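Long-range contacts in F-BAR domain only protein 1 (PDB 5JP2), which probably acts early in clathrin-mediated endocytosis, and carries a mu homology domain that binds a peptide of the endocytic protein Eps15: residues 29-34 and 144-149; 45-50 and 68-73; 86-91 and 100-105; 242-247 and 279-284. All blocks are in the same frame, centred on the assembly; numbering follows the deposited sequence.

Contact 1 of 4, residues 29-34 and 144-149; sequences AYFRGG and PLLLSA
The ring of F31 lies against the backbone of residues 145-147. L147 N sits over the centre of one ring face, 3.8 Å above the plane. CD2 of F31 comes within 3.4 Å of L147 O, and CZ lies 3.6 Å from L145 O. The L147 side chain meets the ring at CD1, where its CB approaches to 3.9 Å, and the side chains cross at about a right angle. CE2 of F31 reaches CG of L146 at 4.3 Å. CG of F31 is anti to the carbonyl carbon (chi1 -67°), and this rotation lays the ring across the L147 peptide. Without the ring, as with an alanine here, that peptide would probably lose its aromatic cover and a gap would open beside L147 CB. No hydrogen bond joins the two segments. N37 bridges them, taking a weak bond from G33 N and giving one to L147 O. Backbone bonds from F31 to M281 and G283 hold its strand in place. L146 touches H165, a zinc ligand. The strands run at 37°, axes 7.8 Å apart. The ring thus joins the long mixed sheet to the edge of a second, consistent with the beta-sandwich architecture of mu homology domains.

Contact 2 of 4, residues 45-50 and 68-73; sequences GDLTMS and LSFRLV
L47 and L72 run antiparallel alongside one another and meet through one methyl each. CD2 of L47 lies 3.8 Å from CD2 of L72. M49 and L68 pass in the same manner, with SD of M49 4.0 Å from CD2 of L68. F70 stands between these two pairs. Its ring takes CD2 of L47 at CE1, 4.3 Å away, and CE of M49 at CD2, 4.4 Å away. Both approaches are oblique to the ring.

The torsions explain how M49 serves two partners. Its chain runs extended from the backbone, with CG anti to N (chi1 -176°), and then bends at chi3 (-72°). The sulfur is left beside L68, while the terminal methyl turns to F70. The CB of L72 does not point straight at the other strand, yet its CD2 reaches L47.

No hydrogen bond crosses the contact. The strands are nearly antiparallel, at 154°, but their axes stay 11.8 Å apart, so side chains alone fill the interval. This is the packing of two sheets across a hydrophobic core. The polar groups of 45-50 lie on the other face of its strand: T48 OG1 gives a 2.9 Å hydrogen bond to D46 OD1 on the syn side of the carboxylate. D46 also forms a salt bridge with K132. T48 and S50 pack on the bound peptide.

L130 of strand 125-137 touches both M49 and F70 in the core. On the second sheet, strand 69-73 lies between strands 99-104 and 258-261. F102 meets the F70 ring from the former, and V259 and L261 touch it from the latter.

Contact 3 of 4, residues 86-91 and 100-105; sequences KLLYSD and KDFWFN
W103 O receives the shortest of the backbone bonds here, 2.7 Å from Y89 N. The donor comes in nearly along the C=O axis. The return bond, W103 N to Y89 O, is 3.1 Å long, and its donor stands above the carbonyl plane. Together they make Y89 and W103 an antiparallel hydrogen-bonded pair. N105 N adds a nearly straight bond of 2.9 Å to L87 O. At the other end, K100 NZ makes a weak bond to D91 O.

L88 and F104 form the next pair, a non-hydrogen-bonded one. Their side chains lie side by side and point the same way. CD2 of L88 sits over the face of the F104 ring in a CH-pi contact, 3.8 Å from its centroid and 5° off the normal. CD1 of F104 lies 4.4 Å from CB of L87. A serine in place of F104 would probably leave the L88 methyl without its aromatic platform and open a gap beside L87. W103 sits on the same side of the sheet as Y89. Its indole edge meets the backbone, CZ3 lying 3.6 Å from S90 CA.

The segments form a beta hairpin, with 88-90 as the outer strand of a four-stranded antiparallel sheet. Strand 69-73 pairs with the other side of 99-104, and its F70 touches L88 and F104. N105 is the N-cap of helix 106-119. A108 and H112 of that helix pack on L87, and its L109 packs on F104.

Contact 4 of 4, residues 242-247 and 279-284; sequences SLAVQF and KYMAGC
L243 and A282 satisfy each other's backbone. L243 N gives a 3.0 Å bond to A282 O, and A282 N returns one of 3.0 Å to L243 O, in the carbonyl plane. Y280 O accepts V245 N at 2.9 Å, with an N-H...O angle of 171°. The pairing then opens. A water lies between V245 O and Y280 N. Its bond from Y280 N is weak, and its short approach to V245 O is doubtful. It probably takes the place of a direct bond between the two.

This is the antiparallel pairing of strands 242-250 and 266-283 in the long mixed sheet of the mu homology domain. Strand 17-31 flanks 266-283 on its other side, parallel to it, and A29 bonds to the backbones of K279 and M281. Backbone hydrogen bonds join A244 to L182 and Q246 to Q180 of strand 179-184.

F247 presents its ring edge to the face of Y280. The centroids are 5.2 Å apart and the planes stand at 72°. CG of F247 lies between backbone N and carbonyl carbon (chi1 58°), which turns the ring toward the tyrosine. The hydroxyl of Y280 is hydrogen-bonded to L145 O. M281 shares a side of the sheet with A244, and its bent chain brings SD to 3.6 Å from A244 CB. C284, poorly ordered and modelled in two conformers, forms a disulfide with C151.

Contacts 1 and 4 lie together, their centres about 7 Å apart, on one side of the chain's centre. Both involve strand 266-283, which pairs with strand 17-31 and touches strand 145-154. Contacts 2 and 3 form a second group on the opposite side, with centres about 10 Å apart, and share the pairing of strands 69-73 and 99-104. Contacts 1 and 2 are buried and join different sheets through side chains, without hydrogen bonds. Contacts 3 and 4 join neighbouring strands through backbone bonds. Contact 4 is buried, whereas contact 3 is partly exposed at a sheet edge.

Contact 1 of 4, residues 29-34 and 144-149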
loop_
_atom_site.group_PDB
_atom_site.type_symbol
_atom_site.label_atom_id
_atom_site.label_comp_id
_atom_site.label_asym_id
_atom_site.label_seq_id
_atom_site.Cartn_x
_atom_site.Cartn_y
_atom_site.Cartn_z
ATOM N N ALA B 29 5.042 -10.701 -1.020
ATOM C CA ALA B 29 6.431 -11.038 -1.276
ATOM C C ALA B 29 6.701 -12.450 -0.785
ATOM O O ALA B 29 6.008 -12.956 0.093
ATOM C CB ALA B 29 7.385 -10.046 -0.608
ATOM N N TYR B 30 7.689 -13.091 -1.395
ATOM C CA TYR B 30 8.132 -14.408 -0.962
ATOM C C TYR B 30 9.639 -14.504 -1.075
ATOM O O TYR B 30 10.193 -14.337 -2.158
ATOM C CB TYR B 30 7.466 -15.514 -1.776
ATOM C CG TYR B 30 7.803 -16.886 -1.265
ATOM C CD1 TYR B 30 7.616 -17.206 0.064
ATOM C CD2 TYR B 30 8.269 -17.871 -2.110
ATOM C CE1 TYR B 30 7.910 -18.443 0.548
ATOM C CE2 TYR B 30 8.562 -19.130 -1.636
ATOM C CZ TYR B 30 8.378 -19.410 -0.301
ATOM O OH TYR B 30 8.662 -20.662 0.199
ATOM N N PHE B 31 10.291 -14.799 0.034
ATOM C CA PHE B 31 11.715 -15.059 0.064
ATOM C C PHE B 31 11.897 -16.555 0.241
ATOM O O PHE B 31 11.474 -17.116 1.253
ATOM C CB PHE B 31 12.384 -14.283 1.189
ATOM C CG PHE B 31 12.380 -12.797 0.987
ATOM C CD1 PHE B 31 11.291 -12.028 1.357
ATOM C CD2 PHE B 31 13.480 -12.160 0.462
ATOM C CE1 PHE B 31 11.302 -10.662 1.190
ATOM C CE2 PHE B 31 13.487 -10.797 0.289
ATOM C CZ PHE B 31 12.397 -10.049 0.651
ATOM N N ARG B 32 12.486 -17.199 -0.763
ATOM C CA ARG B 32 12.501 -18.653 -0.797
ATOM C C ARG B 32 13.424 -19.236 0.257
ATOM O O ARG B 32 13.140 -20.301 0.805
ATOM C CB ARG B 32 12.913 -19.144 -2.182
ATOM C CG ARG B 32 11.945 -18.774 -3.285
ATOM C CD ARG B 32 12.140 -19.658 -4.515
ATOM N NE ARG B 32 12.166 -21.071 -4.149
ATOM C CZ ARG B 32 11.083 -21.797 -3.885
ATOM N NH1 ARG B 32 11.207 -23.072 -3.548
ATOM N NH2 ARG B 32 9.876 -21.251 -3.953
ATOM N N GLY B 33 14.530 -18.576 0.547
ATOM C CA GLY B 33 15.469 -19.152 1.477
ATOM C C GLY B 33 16.429 -20.086 0.761
ATOM O O GLY B 33 16.672 -19.965 -0.438
ATOM N N GLY B 34 16.969 -21.036 1.511
ATOM C CA GLY B 34 17.917 -21.904 0.863
ATOM C C GLY B 34 19.187 -21.153 0.496
ATOM O O GLY B 34 19.560 -20.152 1.109
ATOM N N PRO B 144 10.613 -3.515 0.604
ATOM C CA PRO B 144 11.129 -2.625 1.646
ATOM C C PRO B 144 11.810 -3.349 2.789
ATOM O O PRO B 144 12.712 -2.790 3.426
ATOM C CB PRO B 144 9.875 -1.888 2.121
ATOM C CG PRO B 144 8.769 -2.749 1.760
ATOM C CD PRO B 144 9.150 -3.476 0.522
ATOM N N LEU B 145 11.411 -4.569 3.082
ATOM C CA LEU B 145 11.958 -5.308 4.203
ATOM C C LEU B 145 12.517 -6.623 3.682
ATOM O O LEU B 145 11.783 -7.437 3.119
ATOM C CB LEU B 145 10.880 -5.532 5.258
ATOM C CG LEU B 145 11.303 -6.217 6.539
ATOM C CD1 LEU B 145 12.332 -5.405 7.238
ATOM C CD2 LEU B 145 10.121 -6.461 7.424
ATOM N N LEU B 146 13.815 -6.805 3.832
ATOM C CA LEU B 146 14.483 -8.005 3.370
ATOM C C LEU B 146 14.438 -9.051 4.463
ATOM O O LEU B 146 14.733 -8.748 5.614
ATOM C CB LEU B 146 15.921 -7.707 2.986
ATOM C CG LEU B 146 16.073 -7.640 1.482
ATOM C CD1 LEU B 146 15.333 -6.439 0.971
ATOM C CD2 LEU B 146 17.533 -7.617 1.102
ATOM N N LEU B 147 14.048 -10.269 4.099
ATOM C CA LEU B 147 13.926 -11.374 5.036
ATOM C C LEU B 147 14.833 -12.527 4.635
ATOM O O LEU B 147 14.927 -12.869 3.456
ATOM C CB LEU B 147 12.495 -11.889 5.104
ATOM C CG LEU B 147 11.391 -10.877 5.324
ATOM C CD1 LEU B 147 10.083 -11.584 5.448
ATOM C CD2 LEU B 147 11.687 -10.035 6.528
ATOM N N SER B 148 15.507 -13.119 5.618
ATOM C CA SER B 148 16.232 -14.370 5.425
ATOM C C SER B 148 15.934 -15.309 6.579
ATOM O O SER B 148 16.335 -15.039 7.714
ATOM C CB SER B 148 17.731 -14.127 5.318
ATOM O OG SER B 148 18.417 -15.347 5.162
ATOM N N ALA B 149 15.254 -16.410 6.285
ATOM C CA ALA B 149 14.920 -17.432 7.260
ATOM C C ALA B 149 15.756 -18.690 7.040
ATOM O O ALA B 149 16.103 -19.037 5.914
ATOM C CB ALA B 149 13.438 -17.784 7.197
#

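Contact 2 of 4, residues 45-50 and 68-73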
loop_
_atom_site.group_PDB
_atom_site.type_symbol
_atom_site.label_atom_id
_atom_site.label_comp_id
_atom_site.label_asym_id
_atom_site.label_seq_id
_atom_site.Cartn_x
_atom_site.Cartn_y
_atom_site.Cartn_z
ATOM N N GLY B 45 -1.856 -1.618 -6.575
ATOM C CA GLY B 45 -2.154 -0.267 -6.154
ATOM C C GLY B 45 -3.485 0.228 -6.656
ATOM O O GLY B 45 -4.028 -0.269 -7.642
ATOM N N ASP B 46 -3.971 1.266 -5.983
ATOM C CA ASP B 46 -5.236 1.906 -6.291
ATOM C C ASP B 46 -5.086 3.418 -6.178
ATOM O O ASP B 46 -4.538 3.913 -5.198
ATOM C CB ASP B 46 -6.328 1.423 -5.352
ATOM C CG ASP B 46 -7.512 2.355 -5.331
ATOM O OD1 ASP B 46 -7.569 3.195 -4.413
ATOM O OD2 ASP B 46 -8.380 2.270 -6.224
ATOM N N LEU B 47 -5.581 4.147 -7.166
ATOM C CA LEU B 47 -5.637 5.604 -7.126
ATOM C C LEU B 47 -7.078 6.071 -7.006
ATOM O O LEU B 47 -7.890 5.823 -7.895
ATOM C CB LEU B 47 -4.996 6.212 -8.364
ATOM C CG LEU B 47 -5.052 7.730 -8.493
ATOM C CD1 LEU B 47 -4.307 8.418 -7.378
ATOM C CD2 LEU B 47 -4.479 8.140 -9.821
ATOM N N THR B 48 -7.389 6.743 -5.915
ATOM C CA THR B 48 -8.712 7.288 -5.682
ATOM C C THR B 48 -8.623 8.813 -5.673
ATOM O O THR B 48 -7.616 9.386 -5.264
ATOM C CB THR B 48 -9.282 6.750 -4.364
ATOM O OG1 THR B 48 -9.549 5.359 -4.508
ATOM C CG2 THR B 48 -10.554 7.425 -3.993
ATOM N N MET B 49 -9.660 9.478 -6.169
ATOM C CA MET B 49 -9.730 10.926 -6.077
ATOM C C MET B 49 -10.997 11.328 -5.345
ATOM O O MET B 49 -12.052 10.728 -5.536
ATOM C CB MET B 49 -9.671 11.587 -7.438
ATOM C CG MET B 49 -9.651 13.086 -7.337
ATOM S SD MET B 49 -9.349 13.927 -8.872
ATOM C CE MET B 49 -7.635 13.592 -9.142
ATOM N N SER B 50 -10.873 12.328 -4.481
ATOM C CA SER B 50 -11.967 12.807 -3.654
ATOM C C SER B 50 -12.387 14.210 -4.087
ATOM O O SER B 50 -11.560 15.018 -4.508
ATOM C CB SER B 50 -11.556 12.802 -2.185
ATOM O OG SER B 50 -12.666 13.041 -1.355
ATOM N N LEU B 68 -10.977 18.831 -15.725
ATOM C CA LEU B 68 -10.051 18.358 -14.715
ATOM C C LEU B 68 -9.103 17.350 -15.353
ATOM O O LEU B 68 -9.542 16.345 -15.907
ATOM C CB LEU B 68 -10.827 17.741 -13.559
ATOM C CG LEU B 68 -10.021 17.073 -12.461
ATOM C CD1 LEU B 68 -9.006 18.017 -11.910
ATOM C CD2 LEU B 68 -10.950 16.624 -11.390
ATOM N N SER B 69 -7.809 17.625 -15.288
ATOM C CA SER B 69 -6.798 16.835 -15.962
ATOM C C SER B 69 -5.677 16.500 -14.992
ATOM O O SER B 69 -5.324 17.327 -14.158
ATOM C CB SER B 69 -6.237 17.587 -17.148
ATOM O OG SER B 69 -5.194 16.843 -17.748
ATOM N N PHE B 70 -5.128 15.290 -15.079
ATOM C CA PHE B 70 -4.037 14.917 -14.186
ATOM C C PHE B 70 -3.002 14.059 -14.900
ATOM O O PHE B 70 -3.202 13.595 -16.018
ATOM C CB PHE B 70 -4.548 14.216 -12.933
ATOM C CG PHE B 70 -5.154 12.869 -13.168
ATOM C CD1 PHE B 70 -4.364 11.733 -13.182
ATOM C CD2 PHE B 70 -6.514 12.726 -13.304
ATOM C CE1 PHE B 70 -4.909 10.496 -13.364
ATOM C CE2 PHE B 70 -7.064 11.486 -13.487
ATOM C CZ PHE B 70 -6.255 10.365 -13.513
ATOM N N ARG B 71 -1.874 13.871 -14.227
ATOM C CA ARG B 71 -0.708 13.191 -14.770
ATOM C C ARG B 71 -0.193 12.158 -13.773
ATOM O O ARG B 71 -0.097 12.444 -12.578
ATOM C CB ARG B 71 0.382 14.213 -15.046
ATOM C CG ARG B 71 1.530 13.739 -15.862
ATOM C CD ARG B 71 2.683 14.732 -15.803
ATOM N NE ARG B 71 2.312 16.046 -16.309
ATOM C CZ ARG B 71 2.246 16.367 -17.594
ATOM N NH1 ARG B 71 2.509 15.466 -18.532
ATOM N NH2 ARG B 71 1.900 17.595 -17.939
ATOM N N LEU B 72 0.162 10.970 -14.257
ATOM C CA LEU B 72 0.929 10.025 -13.448
ATOM C C LEU B 72 2.412 10.154 -13.750
ATOM O O LEU B 72 2.814 10.213 -14.909
ATOM C CB LEU B 72 0.486 8.593 -13.704
ATOM C CG LEU B 72 -0.999 8.282 -13.650
ATOM C CD1 LEU B 72 -1.192 6.854 -14.077
ATOM C CD2 LEU B 72 -1.530 8.498 -12.256
ATOM N N VAL B 73 3.232 10.150 -12.703
ATOM C CA VAL B 73 4.662 10.369 -12.848
ATOM C C VAL B 73 5.425 9.283 -12.116
ATOM O O VAL B 73 4.903 8.637 -11.207
ATOM C CB VAL B 73 5.092 11.752 -12.328
ATOM C CG1 VAL B 73 4.417 12.848 -13.113
ATOM C CG2 VAL B 73 4.742 11.876 -10.879
#

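Contact 3 of 4, residues 86-91 and 100-105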
loop_
_atom_site.group_PDB
_atom_site.type_symbol
_atom_site.label_atom_id
_atom_site.label_comp_id
_atom_site.label_asym_id
_atom_site.label_seq_id
_atom_site.Cartn_x
_atom_site.Cartn_y
_atom_site.Cartn_z
ATOM N N LYS B 86 -15.143 4.471 -17.565
ATOM C CA LYS B 86 -16.385 5.207 -17.440
ATOM C C LYS B 86 -16.122 6.709 -17.426
ATOM O O LYS B 86 -16.831 7.478 -18.079
ATOM C CB LYS B 86 -17.068 4.775 -16.149
ATOM C CG LYS B 86 -17.472 3.328 -16.096
ATOM C CD LYS B 86 -18.124 3.007 -14.755
ATOM C CE LYS B 86 -19.595 3.361 -14.659
ATOM N NZ LYS B 86 -20.069 3.175 -13.247
ATOM N N LEU B 87 -15.141 7.150 -16.639
ATOM C CA LEU B 87 -14.913 8.565 -16.403
ATOM C C LEU B 87 -13.712 9.195 -17.106
ATOM O O LEU B 87 -13.599 10.424 -17.075
ATOM C CB LEU B 87 -14.784 8.794 -14.902
ATOM C CG LEU B 87 -15.942 8.214 -14.088
ATOM C CD1 LEU B 87 -15.696 8.352 -12.641
ATOM C CD2 LEU B 87 -17.230 8.897 -14.428
ATOM N N LEU B 88 -12.834 8.448 -17.768
ATOM C CA LEU B 88 -11.571 9.054 -18.172
ATOM C C LEU B 88 -11.264 8.890 -19.648
ATOM O O LEU B 88 -11.703 7.946 -20.303
ATOM C CB LEU B 88 -10.394 8.493 -17.383
ATOM C CG LEU B 88 -10.375 8.687 -15.874
ATOM C CD1 LEU B 88 -9.275 7.832 -15.319
ATOM C CD2 LEU B 88 -10.160 10.156 -15.520
ATOM N N TYR B 89 -10.493 9.856 -20.148
ATOM C CA TYR B 89 -9.907 9.859 -21.478
ATOM C C TYR B 89 -8.396 9.764 -21.374
ATOM O O TYR B 89 -7.815 10.052 -20.332
ATOM C CB TYR B 89 -10.244 11.135 -22.245
ATOM C CG TYR B 89 -11.703 11.342 -22.533
ATOM C CD1 TYR B 89 -12.417 10.408 -23.264
ATOM C CD2 TYR B 89 -12.363 12.483 -22.107
ATOM C CE1 TYR B 89 -13.749 10.594 -23.552
ATOM C CE2 TYR B 89 -13.704 12.677 -22.391
ATOM C CZ TYR B 89 -14.386 11.725 -23.115
ATOM O OH TYR B 89 -15.710 11.897 -23.402
ATOM N N SER B 90 -7.751 9.418 -22.483
ATOM C CA SER B 90 -6.300 9.330 -22.510
ATOM C C SER B 90 -5.817 9.384 -23.949
ATOM O O SER B 90 -6.600 9.254 -24.891
ATOM C CB SER B 90 -5.798 8.048 -21.860
ATOM O OG SER B 90 -6.197 6.936 -22.632
ATOM N N ASP B 91 -4.505 9.531 -24.109
ATOM C CA ASP B 91 -3.902 9.557 -25.429
ATOM C C ASP B 91 -3.163 8.254 -25.676
ATOM O O ASP B 91 -2.098 8.038 -25.080
ATOM C CB ASP B 91 -2.947 10.737 -25.557
ATOM C CG ASP B 91 -2.529 10.986 -26.985
ATOM O OD1 ASP B 91 -3.055 10.296 -27.877
ATOM O OD2 ASP B 91 -1.661 11.850 -27.217
ATOM N N LYS B 100 2.161 9.722 -17.852
ATOM C CA LYS B 100 0.962 9.534 -18.657
ATOM C C LYS B 100 -0.152 10.460 -18.199
ATOM O O LYS B 100 -0.370 10.634 -17.001
ATOM C CB LYS B 100 0.456 8.092 -18.619
ATOM C CG LYS B 100 -0.361 7.771 -19.857
ATOM C CD LYS B 100 -1.153 6.488 -19.765
ATOM C CE LYS B 100 -1.716 6.148 -21.133
ATOM N NZ LYS B 100 -2.094 7.384 -21.876
ATOM N N ASP B 101 -0.902 10.981 -19.162
ATOM C CA ASP B 101 -1.931 11.977 -18.928
ATOM C C ASP B 101 -3.324 11.384 -19.050
ATOM O O ASP B 101 -3.569 10.479 -19.849
ATOM C CB ASP B 101 -1.824 13.141 -19.915
ATOM C CG ASP B 101 -0.633 14.015 -19.658
ATOM O OD1 ASP B 101 0.502 13.537 -19.797
ATOM O OD2 ASP B 101 -0.837 15.176 -19.286
ATOM N N PHE B 102 -4.234 11.928 -18.254
ATOM C CA PHE B 102 -5.632 11.552 -18.277
ATOM C C PHE B 102 -6.496 12.796 -18.153
ATOM O O PHE B 102 -6.146 13.737 -17.445
ATOM C CB PHE B 102 -5.943 10.593 -17.141
ATOM C CG PHE B 102 -5.247 9.284 -17.267
ATOM C CD1 PHE B 102 -5.812 8.255 -17.991
ATOM C CD2 PHE B 102 -4.021 9.078 -16.663
ATOM C CE1 PHE B 102 -5.165 7.053 -18.108
ATOM C CE2 PHE B 102 -3.377 7.878 -16.772
ATOM C CZ PHE B 102 -3.947 6.865 -17.496
ATOM N N TRP B 103 -7.625 12.796 -18.850
ATOM C CA TRP B 103 -8.610 13.864 -18.757
ATOM C C TRP B 103 -9.934 13.282 -18.307
ATOM O O TRP B 103 -10.304 12.185 -18.711
ATOM C CB TRP B 103 -8.802 14.583 -20.096
ATOM C CG TRP B 103 -7.543 15.138 -20.633
ATOM C CD1 TRP B 103 -7.137 16.438 -20.586
ATOM C CD2 TRP B 103 -6.504 14.416 -21.294
ATOM N NE1 TRP B 103 -5.907 16.572 -21.176
ATOM C CE2 TRP B 103 -5.496 15.345 -21.620
ATOM C CE3 TRP B 103 -6.327 13.080 -21.644
ATOM C CZ2 TRP B 103 -4.327 14.976 -22.280
ATOM C CZ3 TRP B 103 -5.166 12.716 -22.298
ATOM C CH2 TRP B 103 -4.181 13.659 -22.608
ATOM N N PHE B 104 -10.653 14.018 -17.484
ATOM C CA PHE B 104 -11.978 13.592 -17.087
ATOM C C PHE B 104 -12.993 13.892 -18.179
ATOM O O PHE B 104 -12.880 14.878 -18.909
ATOM C CB PHE B 104 -12.413 14.297 -15.811
ATOM C CG PHE B 104 -12.019 13.590 -14.572
ATOM C CD1 PHE B 104 -12.820 12.629 -14.026
ATOM C CD2 PHE B 104 -10.833 13.899 -13.949
ATOM C CE1 PHE B 104 -12.446 11.990 -12.888
ATOM C CE2 PHE B 104 -10.464 13.257 -12.818
ATOM C CZ PHE B 104 -11.271 12.308 -12.287
ATOM N N ASN B 105 -14.013 13.047 -18.248
ATOM C CA ASN B 105 -15.227 13.378 -18.966
ATOM C C ASN B 105 -16.117 14.152 -18.006
ATOM O O ASN B 105 -16.649 13.580 -17.054
ATOM C CB ASN B 105 -15.900 12.092 -19.435
ATOM C CG ASN B 105 -17.167 12.330 -20.236
ATOM O OD1 ASN B 105 -17.301 11.811 -21.337
ATOM N ND2 ASN B 105 -18.099 13.084 -19.693
#

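Contact 4 of 4, residues 242-247 and 279-284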
loop_
_atom_site.group_PDB
_atom_site.type_symbol
_atom_site.label_atom_id
_atom_site.label_comp_id
_atom_site.label_asym_id
_atom_site.label_seq_id
_atom_site.Cartn_x
_atom_site.Cartn_y
_atom_site.Cartn_z
ATOM N N SER B 242 6.913 -21.557 7.373
ATOM C CA SER B 242 7.092 -20.249 6.766
ATOM C C SER B 242 6.712 -19.172 7.764
ATOM O O SER B 242 5.771 -19.338 8.536
ATOM C CB SER B 242 6.224 -20.096 5.530
ATOM O OG SER B 242 6.726 -20.843 4.446
ATOM N N LEU B 243 7.431 -18.065 7.739
ATOM C CA LEU B 243 7.111 -16.935 8.593
ATOM C C LEU B 243 6.407 -15.852 7.784
ATOM O O LEU B 243 6.760 -15.596 6.633
ATOM C CB LEU B 243 8.373 -16.358 9.225
ATOM C CG LEU B 243 9.169 -17.289 10.136
ATOM C CD1 LEU B 243 10.391 -17.780 9.410
ATOM C CD2 LEU B 243 9.546 -16.590 11.389
ATOM N N ALA B 244 5.411 -15.227 8.392
ATOM C CA ALA B 244 4.698 -14.107 7.802
ATOM C C ALA B 244 5.026 -12.831 8.561
ATOM O O ALA B 244 5.108 -12.836 9.792
ATOM C CB ALA B 244 3.192 -14.350 7.808
ATOM N N VAL B 245 5.237 -11.750 7.810
ATOM C CA VAL B 245 5.496 -10.425 8.353
ATOM C C VAL B 245 4.389 -9.474 7.929
ATOM O O VAL B 245 3.949 -9.479 6.777
ATOM C CB VAL B 245 6.864 -9.886 7.906
ATOM C CG1 VAL B 245 7.155 -8.571 8.585
ATOM C CG2 VAL B 245 7.937 -10.885 8.233
ATOM N N GLN B 246 3.976 -8.627 8.860
ATOM C CA GLN B 246 2.952 -7.627 8.634
ATOM C C GLN B 246 3.504 -6.263 8.993
ATOM O O GLN B 246 4.203 -6.117 9.991
ATOM C CB GLN B 246 1.711 -7.937 9.456
ATOM C CG GLN B 246 1.174 -9.314 9.145
ATOM C CD GLN B 246 -0.060 -9.632 9.918
ATOM O OE1 GLN B 246 -0.157 -9.326 11.097
ATOM N NE2 GLN B 246 -0.995 -10.300 9.276
ATOM N N PHE B 247 3.194 -5.270 8.175
ATOM C CA PHE B 247 3.555 -3.902 8.501
ATOM C C PHE B 247 2.722 -2.956 7.656
ATOM O O PHE B 247 2.006 -3.367 6.743
ATOM C CB PHE B 247 5.059 -3.654 8.316
ATOM C CG PHE B 247 5.576 -3.922 6.927
ATOM C CD1 PHE B 247 5.319 -3.039 5.877
ATOM C CD2 PHE B 247 6.377 -5.029 6.685
ATOM C CE1 PHE B 247 5.807 -3.285 4.611
ATOM C CE2 PHE B 247 6.879 -5.278 5.425
ATOM C CZ PHE B 247 6.596 -4.390 4.384
ATOM N N LYS B 279 0.139 -10.936 1.825
ATOM C CA LYS B 279 0.955 -12.084 2.191
ATOM C C LYS B 279 2.421 -11.764 1.936
ATOM O O LYS B 279 2.838 -11.613 0.787
ATOM C CB LYS B 279 0.494 -13.304 1.401
ATOM C CG LYS B 279 1.067 -14.613 1.872
ATOM C CD LYS B 279 0.438 -15.790 1.129
ATOM C CE LYS B 279 0.833 -15.792 -0.333
ATOM N NZ LYS B 279 0.091 -16.811 -1.116
ATOM N N TYR B 280 3.216 -11.704 2.995
ATOM C CA TYR B 280 4.600 -11.257 2.897
ATOM C C TYR B 280 5.440 -12.245 3.691
ATOM O O TYR B 280 5.430 -12.208 4.920
ATOM C CB TYR B 280 4.714 -9.830 3.441
ATOM C CG TYR B 280 5.932 -9.044 3.061
ATOM C CD1 TYR B 280 7.135 -9.255 3.703
ATOM C CD2 TYR B 280 5.873 -8.056 2.091
ATOM C CE1 TYR B 280 8.241 -8.544 3.377
ATOM C CE2 TYR B 280 6.990 -7.312 1.762
ATOM C CZ TYR B 280 8.167 -7.557 2.414
ATOM O OH TYR B 280 9.294 -6.853 2.100
ATOM N N MET B 281 6.211 -13.089 3.000
ATOM C CA MET B 281 6.631 -14.360 3.584
ATOM C C MET B 281 8.107 -14.656 3.365
ATOM O O MET B 281 8.696 -14.293 2.352
ATOM C CB MET B 281 5.869 -15.555 3.006
ATOM C CG MET B 281 4.401 -15.394 2.828
ATOM S SD MET B 281 3.454 -15.340 4.324
ATOM C CE MET B 281 3.601 -17.005 4.929
ATOM N N ALA B 282 8.683 -15.358 4.330
ATOM C CA ALA B 282 10.031 -15.902 4.232
ATOM C C ALA B 282 9.963 -17.394 4.492
ATOM O O ALA B 282 9.468 -17.815 5.538
ATOM C CB ALA B 282 10.982 -15.247 5.225
ATOM N N GLY B 283 10.414 -18.185 3.532
ATOM C CA GLY B 283 10.547 -19.613 3.708
ATOM C C GLY B 283 11.989 -20.007 3.955
ATOM O O GLY B 283 12.911 -19.257 3.665
ATOM N N CYS B 284 12.182 -21.204 4.501
ATOM C CA CYS B 284 13.517 -21.703 4.797
ATOM C C CYS B 284 13.665 -23.134 4.310
ATOM O O CYS B 284 12.694 -23.890 4.252
ATOM C CB CYS B 284 13.831 -21.627 6.296
ATOM S SG CYS B 284 12.473 -22.077 7.369
HETATM O O HOH W 1 2.178 -10.831 5.725
#